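Local coordinates for protein putative fimbrium subunit Fim1C (Bacteroides uniformis, PDB 4K4K) that probably forms part of the tip of a fimbrium, the filamentous cell-surface appendage that mediates adhesion and biofilm formation, at residues F220-V234 with Y251-S263. Residues are numbered along the deposited sequence; the frame is centred on the assembly and turned at random.
Sequences FTVPGLEGQAFHWDV and YTITISKAGVEVS
Trp232 lies flat on Val262, and the indole is worth following outward from the backbone. Its CB touches Val260 CG2; then, with CG anti to the backbone N (chi1 173°), the five-membered ring settles over Val262, whose CG2 sits 3.5 Å from that ring's centroid, almost on the ring normal. NE1 also lies over CG2 and CB of this valine, and CZ2 rests on its CG1 and CB. At the far end Trp232 CH2 meets Val262 CG1 and comes 3.7 Å from Tyr251 CE1, which CZ3 touches too, in an offset edge-to-face pair that turns the indole edge toward the tyrosine face, planes at 68°. The backbone N of Val234 lies over the other indole face. Cut back to an alanine, Trp232 would probably leave Val262 without the ring lying on its CG2, and Tyr251 without the indole edge against its face.

Phe230 repeats the theme nearer the turns: Val260 CG1 packs 3.6 Å from Phe230 CB, while Ile255 CG2 stands over one ring face. Phe230 CE1 lies 3.5 Å from Ser256 O, the carbonyl at the start of the type I turn 256-259. On the neighbouring strand Phe220 meets Ile253 coming from the opposite direction, with Ile253 CG2 over its face and Ile253 CD1 3.5 Å from Phe220 CZ. The buried Tyr251 OH is hydrogen-bonded to Ser240 OG, with Val234 CG1 beside it.

Two antiparallel hairpins, 217-233 and 247-268, thus pack face to face, as in the beta-sandwich domains of fimbrillins. Strand 132-150 pairs in parallel with strand 247-256, its Ile146 and Ile148 touching Ile253 and Ile255. With no hydrogen bond across the interface, methyl-on-ring packing and one edge-to-face aromatic pair join the hairpins, so cohesion is probably mainly apolar, deepest around Phe220, Phe230, Ile253 and Ile255.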
ATOM      1  N   PHE A 220      19.513  -5.943 -12.315  1.00 29.52           N
ATOM      2  CA  PHE A 220      19.138  -7.326 -12.566  1.00 29.22           C
ATOM      3  C   PHE A 220      20.390  -8.171 -12.515  1.00 33.93           C
ATOM      4  O   PHE A 220      21.250  -7.991 -13.375  1.00 34.33           O
ATOM      5  CB  PHE A 220      18.457  -7.474 -13.949  1.00 30.90           C
ATOM      6  CG  PHE A 220      17.254  -6.585 -14.106  1.00 30.56           C
ATOM      7  CD1 PHE A 220      17.383  -5.292 -14.608  1.00 32.61           C
ATOM      8  CD2 PHE A 220      15.996  -7.020 -13.707  1.00 31.83           C
ATOM      9  CE1 PHE A 220      16.272  -4.450 -14.708  1.00 32.59           C
ATOM     10  CE2 PHE A 220      14.891  -6.177 -13.797  1.00 33.72           C
ATOM     11  CZ  PHE A 220      15.042  -4.897 -14.287  1.00 32.76           C
ATOM     12  N   THR A 221      20.512  -9.064 -11.517  1.00 31.52           N
ATOM     13  CA  THR A 221      21.672  -9.958 -11.388  0.50 32.46           C
ATOM     14  C   THR A 221      21.246 -11.311 -11.939  1.00 37.39           C
ATOM     15  O   THR A 221      20.344 -11.932 -11.369  1.00 36.54           O
ATOM     16  CB  THR A 221      22.144 -10.012  -9.924  0.50 36.84           C
ATOM     17  OG1 THR A 221      22.204  -8.683  -9.397  0.50 33.86           O
ATOM     18  CG2 THR A 221      23.495 -10.714  -9.762  0.50 36.46           C
ATOM     19  N   VAL A 222      21.851 -11.742 -13.046  1.00 37.96           N
ATOM     20  CA  VAL A 222      21.511 -12.979 -13.719  1.00 39.65           C
ATOM     21  C   VAL A 222      22.550 -14.063 -13.388  1.00 49.83           C
ATOM     22  O   VAL A 222      23.674 -13.995 -13.881  1.00 50.97           O
ATOM     23  CB  VAL A 222      21.380 -12.743 -15.247  1.00 43.07           C
ATOM     24  CG1 VAL A 222      20.884 -13.997 -15.950  1.00 43.32           C
ATOM     25  CG2 VAL A 222      20.452 -11.554 -15.547  1.00 42.05           C
ATOM     26  N   PRO A 223      22.175 -15.082 -12.583  1.00 51.62           N
ATOM     27  CA  PRO A 223      23.148 -16.143 -12.233  1.00 54.33           C
ATOM     28  C   PRO A 223      23.648 -16.931 -13.442  1.00 63.78           C
ATOM     29  O   PRO A 223      24.835 -17.263 -13.495  1.00 65.02           O
ATOM     30  CB  PRO A 223      22.370 -17.046 -11.275  1.00 56.21           C
ATOM     31  CG  PRO A 223      21.226 -16.250 -10.816  1.00 59.03           C
ATOM     32  CD  PRO A 223      20.876 -15.308 -11.925  1.00 53.63           C
ATOM     33  N   GLY A 224      22.758 -17.170 -14.412  1.00 63.00           N
ATOM     34  CA  GLY A 224      23.054 -17.882 -15.653  1.00 65.58           C
ATOM     35  C   GLY A 224      24.193 -17.277 -16.452  1.00 72.79           C
ATOM     36  O   GLY A 224      24.938 -18.003 -17.119  1.00 74.36           O
ATOM     37  N   LEU A 225      24.344 -15.939 -16.366  1.00 69.00           N
ATOM     38  CA  LEU A 225      25.411 -15.187 -17.025  1.00 69.16           C
ATOM     39  C   LEU A 225      26.548 -14.908 -16.020  1.00 74.66           C
ATOM     40  O   LEU A 225      27.098 -13.807 -15.991  1.00 74.63           O
ATOM     41  CB  LEU A 225      24.854 -13.878 -17.622  1.00 68.36           C
ATOM     42  CG  LEU A 225      23.941 -14.006 -18.834  1.00 72.64           C
ATOM     43  CD1 LEU A 225      23.044 -12.807 -18.950  1.00 72.06           C
ATOM     44  CD2 LEU A 225      24.738 -14.177 -20.113  1.00 75.51           C
ATOM     45  N   GLU A 226      26.902 -15.936 -15.209  1.00 72.08           N
ATOM     46  CA  GLU A 226      27.936 -15.946 -14.159  1.00 72.25           C
ATOM     47  C   GLU A 226      27.770 -14.748 -13.178  1.00 74.26           C
ATOM     48  O   GLU A 226      28.746 -14.069 -12.835  1.00 74.83           O
ATOM     49  CB  GLU A 226      29.361 -15.999 -14.764  1.00 74.72           C
ATOM     50  N   GLY A 227      26.528 -14.524 -12.741  1.00 67.83           N
ATOM     51  CA  GLY A 227      26.167 -13.455 -11.814  1.00 65.93           C
ATOM     52  C   GLY A 227      26.285 -12.045 -12.366  1.00 66.02           C
ATOM     53  O   GLY A 227      26.363 -11.094 -11.584  1.00 64.82           O
ATOM     54  N   GLN A 228      26.288 -11.892 -13.716  1.00 60.31           N
ATOM     55  CA  GLN A 228      26.400 -10.580 -14.358  1.00 58.85           C
ATOM     56  C   GLN A 228      25.218  -9.699 -13.987  1.00 57.35           C
ATOM     57  O   GLN A 228      24.077 -10.177 -13.932  1.00 55.36           O
ATOM     58  CB  GLN A 228      26.505 -10.695 -15.882  1.00 61.13           C
ATOM     59  CG  GLN A 228      27.050  -9.432 -16.551  1.00 82.24           C
ATOM     60  CD  GLN A 228      27.319  -9.607 -18.024  1.00109.03           C
ATOM     61  OE1 GLN A 228      27.082 -10.669 -18.610  1.00106.93           O
ATOM     62  NE2 GLN A 228      27.841  -8.564 -18.653  1.00102.17           N
ATOM     63  N   ALA A 229      25.511  -8.414 -13.719  1.00 50.42           N
ATOM     64  CA  ALA A 229      24.504  -7.435 -13.339  1.00 47.37           C
ATOM     65  C   ALA A 229      24.269  -6.412 -14.441  1.00 46.73           C
ATOM     66  O   ALA A 229      25.216  -5.820 -14.959  1.00 47.66           O
ATOM     67  CB  ALA A 229      24.903  -6.734 -12.050  1.00 47.77           C
ATOM     68  N   PHE A 230      22.992  -6.240 -14.811  1.00 38.80           N
ATOM     69  CA  PHE A 230      22.490  -5.255 -15.772  1.00 36.75           C
ATOM     70  C   PHE A 230      21.831  -4.143 -14.989  1.00 40.09           C
ATOM     71  O   PHE A 230      21.136  -4.441 -14.013  1.00 36.91           O
ATOM     72  CB  PHE A 230      21.466  -5.888 -16.718  1.00 37.76           C
ATOM     73  CG  PHE A 230      21.975  -6.989 -17.605  1.00 40.20           C
ATOM     74  CD1 PHE A 230      22.488  -6.706 -18.857  1.00 44.28           C
ATOM     75  CD2 PHE A 230      21.886  -8.315 -17.209  1.00 42.33           C
ATOM     76  CE1 PHE A 230      22.958  -7.725 -19.678  1.00 45.94           C
ATOM     77  CE2 PHE A 230      22.348  -9.336 -18.037  1.00 46.50           C
ATOM     78  CZ  PHE A 230      22.871  -9.033 -19.269  1.00 44.91           C
ATOM     79  N   HIS A 231      22.057  -2.879 -15.388  1.00 37.65           N
ATOM     80  CA  HIS A 231      21.488  -1.700 -14.727  1.00 36.99           C
ATOM     81  C   HIS A 231      20.636  -0.923 -15.704  1.00 39.94           C
ATOM     82  O   HIS A 231      21.006  -0.787 -16.874  1.00 38.81           O
ATOM     83  CB  HIS A 231      22.594  -0.805 -14.140  1.00 39.08           C
ATOM     84  CG  HIS A 231      23.620  -1.566 -13.348  1.00 43.32           C
ATOM     85  ND1 HIS A 231      23.437  -1.838 -12.001  1.00 44.80           N
ATOM     86  CD2 HIS A 231      24.784  -2.133 -13.752  1.00 46.29           C
ATOM     87  CE1 HIS A 231      24.501  -2.535 -11.626  1.00 44.46           C
ATOM     88  NE2 HIS A 231      25.332  -2.750 -12.646  1.00 45.77           N
ATOM     89  N   TRP A 232      19.481  -0.425 -15.244  1.00 35.70           N
ATOM     90  CA  TRP A 232      18.589   0.348 -16.100  1.00 36.47           C
ATOM     91  C   TRP A 232      18.063   1.547 -15.323  1.00 39.48           C
ATOM     92  O   TRP A 232      17.603   1.385 -14.190  1.00 36.17           O
ATOM     93  CB  TRP A 232      17.453  -0.532 -16.640  1.00 35.34           C
ATOM     94  CG  TRP A 232      16.409   0.240 -17.404  1.00 36.53           C
ATOM     95  CD1 TRP A 232      16.481   0.673 -18.698  1.00 40.46           C
ATOM     96  CD2 TRP A 232      15.160   0.710 -16.889  1.00 35.33           C
ATOM     97  NE1 TRP A 232      15.345   1.381 -19.025  1.00 39.94           N
ATOM     98  CE2 TRP A 232      14.519   1.425 -17.927  1.00 40.03           C
ATOM     99  CE3 TRP A 232      14.517   0.602 -15.639  1.00 35.34           C
ATOM    100  CZ2 TRP A 232      13.253   2.002 -17.763  1.00 39.30           C
ATOM    101  CZ3 TRP A 232      13.259   1.162 -15.485  1.00 36.09           C
ATOM    102  CH2 TRP A 232      12.638   1.848 -16.535  1.00 37.67           C
ATOM    103  N   ASP A 233      18.160   2.751 -15.918  1.00 37.79           N
ATOM    104  CA  ASP A 233      17.725   3.978 -15.250  1.00 38.38           C
ATOM    105  C   ASP A 233      16.206   4.136 -15.292  1.00 37.35           C
ATOM    106  O   ASP A 233      15.602   4.258 -16.368  1.00 36.82           O
ATOM    107  CB  ASP A 233      18.432   5.224 -15.832  1.00 43.87           C
ATOM    108  CG  ASP A 233      19.706   5.611 -15.077  1.00 65.20           C
ATOM    109  OD1 ASP A 233      19.712   5.518 -13.815  1.00 66.54           O
ATOM    110  OD2 ASP A 233      20.678   6.048 -15.737  1.00 73.24           O
ATOM    111  N   VAL A 234      15.586   4.131 -14.097  1.00 31.05           N
ATOM    112  CA  VAL A 234      14.128   4.259 -13.931  1.00 28.76           C
ATOM    113  C   VAL A 234      13.608   5.529 -14.623  1.00 33.90           C
ATOM    114  O   VAL A 234      12.565   5.469 -15.273  1.00 33.12           O
ATOM    115  CB  VAL A 234      13.709   4.197 -12.436  1.00 30.04           C
ATOM    116  CG1 VAL A 234      12.206   4.454 -12.250  1.00 29.62           C
ATOM    117  CG2 VAL A 234      14.105   2.853 -11.831  1.00 28.97           C
ATOM    118  N   TYR A 251       6.557  -2.741 -15.319  1.00 26.87           N
ATOM    119  CA  TYR A 251       7.690  -2.776 -16.240  1.00 27.09           C
ATOM    120  C   TYR A 251       7.832  -4.146 -16.844  1.00 29.37           C
ATOM    121  O   TYR A 251       7.804  -5.143 -16.118  1.00 28.42           O
ATOM    122  CB  TYR A 251       9.014  -2.398 -15.539  1.00 27.76           C
ATOM    123  CG  TYR A 251       9.031  -1.021 -14.910  1.00 28.17           C
ATOM    124  CD1 TYR A 251       9.236   0.119 -15.685  1.00 30.69           C
ATOM    125  CD2 TYR A 251       8.923  -0.861 -13.529  1.00 26.28           C
ATOM    126  CE1 TYR A 251       9.285   1.386 -15.108  1.00 31.71           C
ATOM    127  CE2 TYR A 251       8.952   0.405 -12.943  1.00 25.69           C
ATOM    128  CZ  TYR A 251       9.147   1.522 -13.736  1.00 29.37           C
ATOM    129  OH  TYR A 251       9.194   2.767 -13.164  1.00 28.13           O
ATOM    130  N   THR A 252       8.022  -4.203 -18.174  1.00 27.47           N
ATOM    131  CA  THR A 252       8.350  -5.451 -18.865  1.00 27.46           C
ATOM    132  C   THR A 252       9.804  -5.312 -19.276  1.00 31.65           C
ATOM    133  O   THR A 252      10.152  -4.416 -20.056  1.00 30.70           O
ATOM    134  CB  THR A 252       7.403  -5.786 -20.013  1.00 34.79           C
ATOM    135  OG1 THR A 252       6.075  -5.915 -19.502  1.00 33.25           O
ATOM    136  CG2 THR A 252       7.801  -7.096 -20.719  1.00 38.84           C
ATOM    137  N   ILE A 253      10.654  -6.177 -18.718  1.00 26.89           N
ATOM    138  CA  ILE A 253      12.089  -6.147 -18.957  1.00 26.87           C
ATOM    139  C   ILE A 253      12.472  -7.240 -19.929  1.00 29.28           C
ATOM    140  O   ILE A 253      12.250  -8.413 -19.636  1.00 29.32           O
ATOM    141  CB  ILE A 253      12.862  -6.325 -17.608  1.00 29.75           C
ATOM    142  CG1 ILE A 253      12.214  -5.565 -16.410  1.00 30.90           C
ATOM    143  CG2 ILE A 253      14.376  -6.105 -17.755  1.00 31.41           C
ATOM    144  CD1 ILE A 253      12.329  -4.114 -16.384  1.00 35.57           C
ATOM    145  N   THR A 254      13.058  -6.869 -21.068  1.00 26.32           N
ATOM    146  CA  THR A 254      13.565  -7.859 -22.004  1.00 26.07           C
ATOM    147  C   THR A 254      15.085  -7.886 -21.857  1.00 31.22           C
ATOM    148  O   THR A 254      15.759  -6.892 -22.147  1.00 31.57           O
ATOM    149  CB  THR A 254      13.109  -7.602 -23.454  1.00 32.38           C
ATOM    150  OG1 THR A 254      11.686  -7.531 -23.486  1.00 33.52           O
ATOM    151  CG2 THR A 254      13.580  -8.713 -24.399  1.00 30.94           C
ATOM    152  N   ILE A 255      15.626  -9.036 -21.471  1.00 27.80           N
ATOM    153  CA  ILE A 255      17.059  -9.152 -21.266  1.00 27.34           C
ATOM    154  C   ILE A 255      17.733  -9.879 -22.432  1.00 32.55           C
ATOM    155  O   ILE A 255      17.298 -10.958 -22.859  1.00 31.11           O
ATOM    156  CB  ILE A 255      17.376  -9.828 -19.907  1.00 28.90           C
ATOM    157  CG1 ILE A 255      16.661  -9.088 -18.731  1.00 27.71           C
ATOM    158  CG2 ILE A 255      18.908  -9.949 -19.679  1.00 31.18           C
ATOM    159  CD1 ILE A 255      16.914  -9.717 -17.312  1.00 31.05           C
ATOM    160  N   SER A 256      18.828  -9.276 -22.920  1.00 31.69           N
ATOM    161  CA  SER A 256      19.675  -9.813 -23.968  1.00 33.60           C
ATOM    162  C   SER A 256      21.133  -9.775 -23.474  1.00 38.07           C
ATOM    163  O   SER A 256      21.406  -9.110 -22.477  1.00 37.13           O
ATOM    164  CB  SER A 256      19.479  -9.009 -25.254  1.00 39.49           C
ATOM    165  OG  SER A 256      20.287  -7.849 -25.295  1.00 53.62           O
ATOM    166  N   LYS A 257      22.054 -10.473 -24.136  1.00 39.14           N
ATOM    167  CA  LYS A 257      23.467 -10.420 -23.754  1.00 39.34           C
ATOM    168  C   LYS A 257      24.007  -8.986 -23.957  1.00 45.36           C
ATOM    169  O   LYS A 257      24.853  -8.537 -23.196  1.00 45.87           O
ATOM    170  CB  LYS A 257      24.291 -11.425 -24.559  1.00 41.62           C
ATOM    171  CG  LYS A 257      24.185 -12.849 -24.031  1.00 41.10           C
ATOM    172  CD  LYS A 257      25.077 -13.792 -24.849  1.00 46.46           C
ATOM    173  CE  LYS A 257      25.152 -15.182 -24.259  1.00 52.49           C
ATOM    174  NZ  LYS A 257      26.140 -16.034 -24.993  1.00 51.55           N
ATOM    175  N   ALA A 258      23.462  -8.258 -24.944  1.00 41.52           N
ATOM    176  CA  ALA A 258      23.855  -6.896 -25.258  1.00 41.72           C
ATOM    177  C   ALA A 258      23.307  -5.871 -24.242  1.00 46.30           C
ATOM    178  O   ALA A 258      23.797  -4.744 -24.203  1.00 48.13           O
ATOM    179  CB  ALA A 258      23.382  -6.540 -26.655  1.00 43.37           C
ATOM    180  N   GLY A 259      22.312  -6.263 -23.448  1.00 40.36           N
ATOM    181  CA  GLY A 259      21.706  -5.383 -22.458  1.00 39.68           C
ATOM    182  C   GLY A 259      20.215  -5.560 -22.284  1.00 40.61           C
ATOM    183  O   GLY A 259      19.616  -6.484 -22.848  1.00 40.89           O
ATOM    184  N   VAL A 260      19.605  -4.663 -21.496  1.00 33.09           N
ATOM    185  CA  VAL A 260      18.182  -4.752 -21.202  1.00 33.04           C
ATOM    186  C   VAL A 260      17.409  -3.649 -21.916  1.00 36.77           C
ATOM    187  O   VAL A 260      17.953  -2.585 -22.217  1.00 38.57           O
ATOM    188  CB  VAL A 260      17.854  -4.749 -19.678  1.00 37.18           C
ATOM    189  CG1 VAL A 260      18.577  -5.863 -18.937  1.00 37.40           C
ATOM    190  CG2 VAL A 260      18.147  -3.403 -19.040  1.00 37.58           C
ATOM    191  N   GLU A 261      16.124  -3.904 -22.134  1.00 32.15           N
ATOM    192  CA  GLU A 261      15.170  -2.960 -22.693  1.00 32.98           C
ATOM    193  C   GLU A 261      13.907  -3.048 -21.915  1.00 33.95           C
ATOM    194  O   GLU A 261      13.544  -4.133 -21.465  1.00 32.41           O
ATOM    195  CB  GLU A 261      14.924  -3.239 -24.147  1.00 35.46           C
ATOM    196  CG  GLU A 261      15.938  -2.530 -24.999  1.00 49.86           C
ATOM    197  CD  GLU A 261      15.710  -2.809 -26.460  1.00 56.32           C
ATOM    198  OE1 GLU A 261      14.725  -3.509 -26.789  1.00 34.90           O
ATOM    199  OE2 GLU A 261      16.493  -2.282 -27.278  1.00 50.50           O
ATOM    200  N   VAL A 262      13.258  -1.912 -21.689  1.00 33.51           N
ATOM    201  CA  VAL A 262      12.099  -1.881 -20.824  1.00 32.41           C
ATOM    202  C   VAL A 262      10.934  -1.133 -21.446  1.00 38.51           C
ATOM    203  O   VAL A 262      11.124  -0.071 -22.042  1.00 38.89           O
ATOM    204  CB  VAL A 262      12.532  -1.212 -19.478  1.00 35.63           C
ATOM    205  CG1 VAL A 262      11.385  -1.109 -18.479  1.00 33.94           C
ATOM    206  CG2 VAL A 262      13.746  -1.920 -18.858  1.00 35.20           C
ATOM    207  N   SER A 263       9.722  -1.698 -21.288  1.00 33.33           N
ATOM    208  CA  SER A 263       8.468  -1.066 -21.666  1.00 33.71           C
ATOM    209  C   SER A 263       7.781  -0.756 -20.359  1.00 34.45           C
ATOM    210  O   SER A 263       7.871  -1.560 -19.425  1.00 32.70           O
ATOM    211  CB  SER A 263       7.624  -1.948 -22.584  1.00 42.41           C
ATOM    212  OG  SER A 263       7.095  -3.096 -21.944  1.00 59.52           O
TER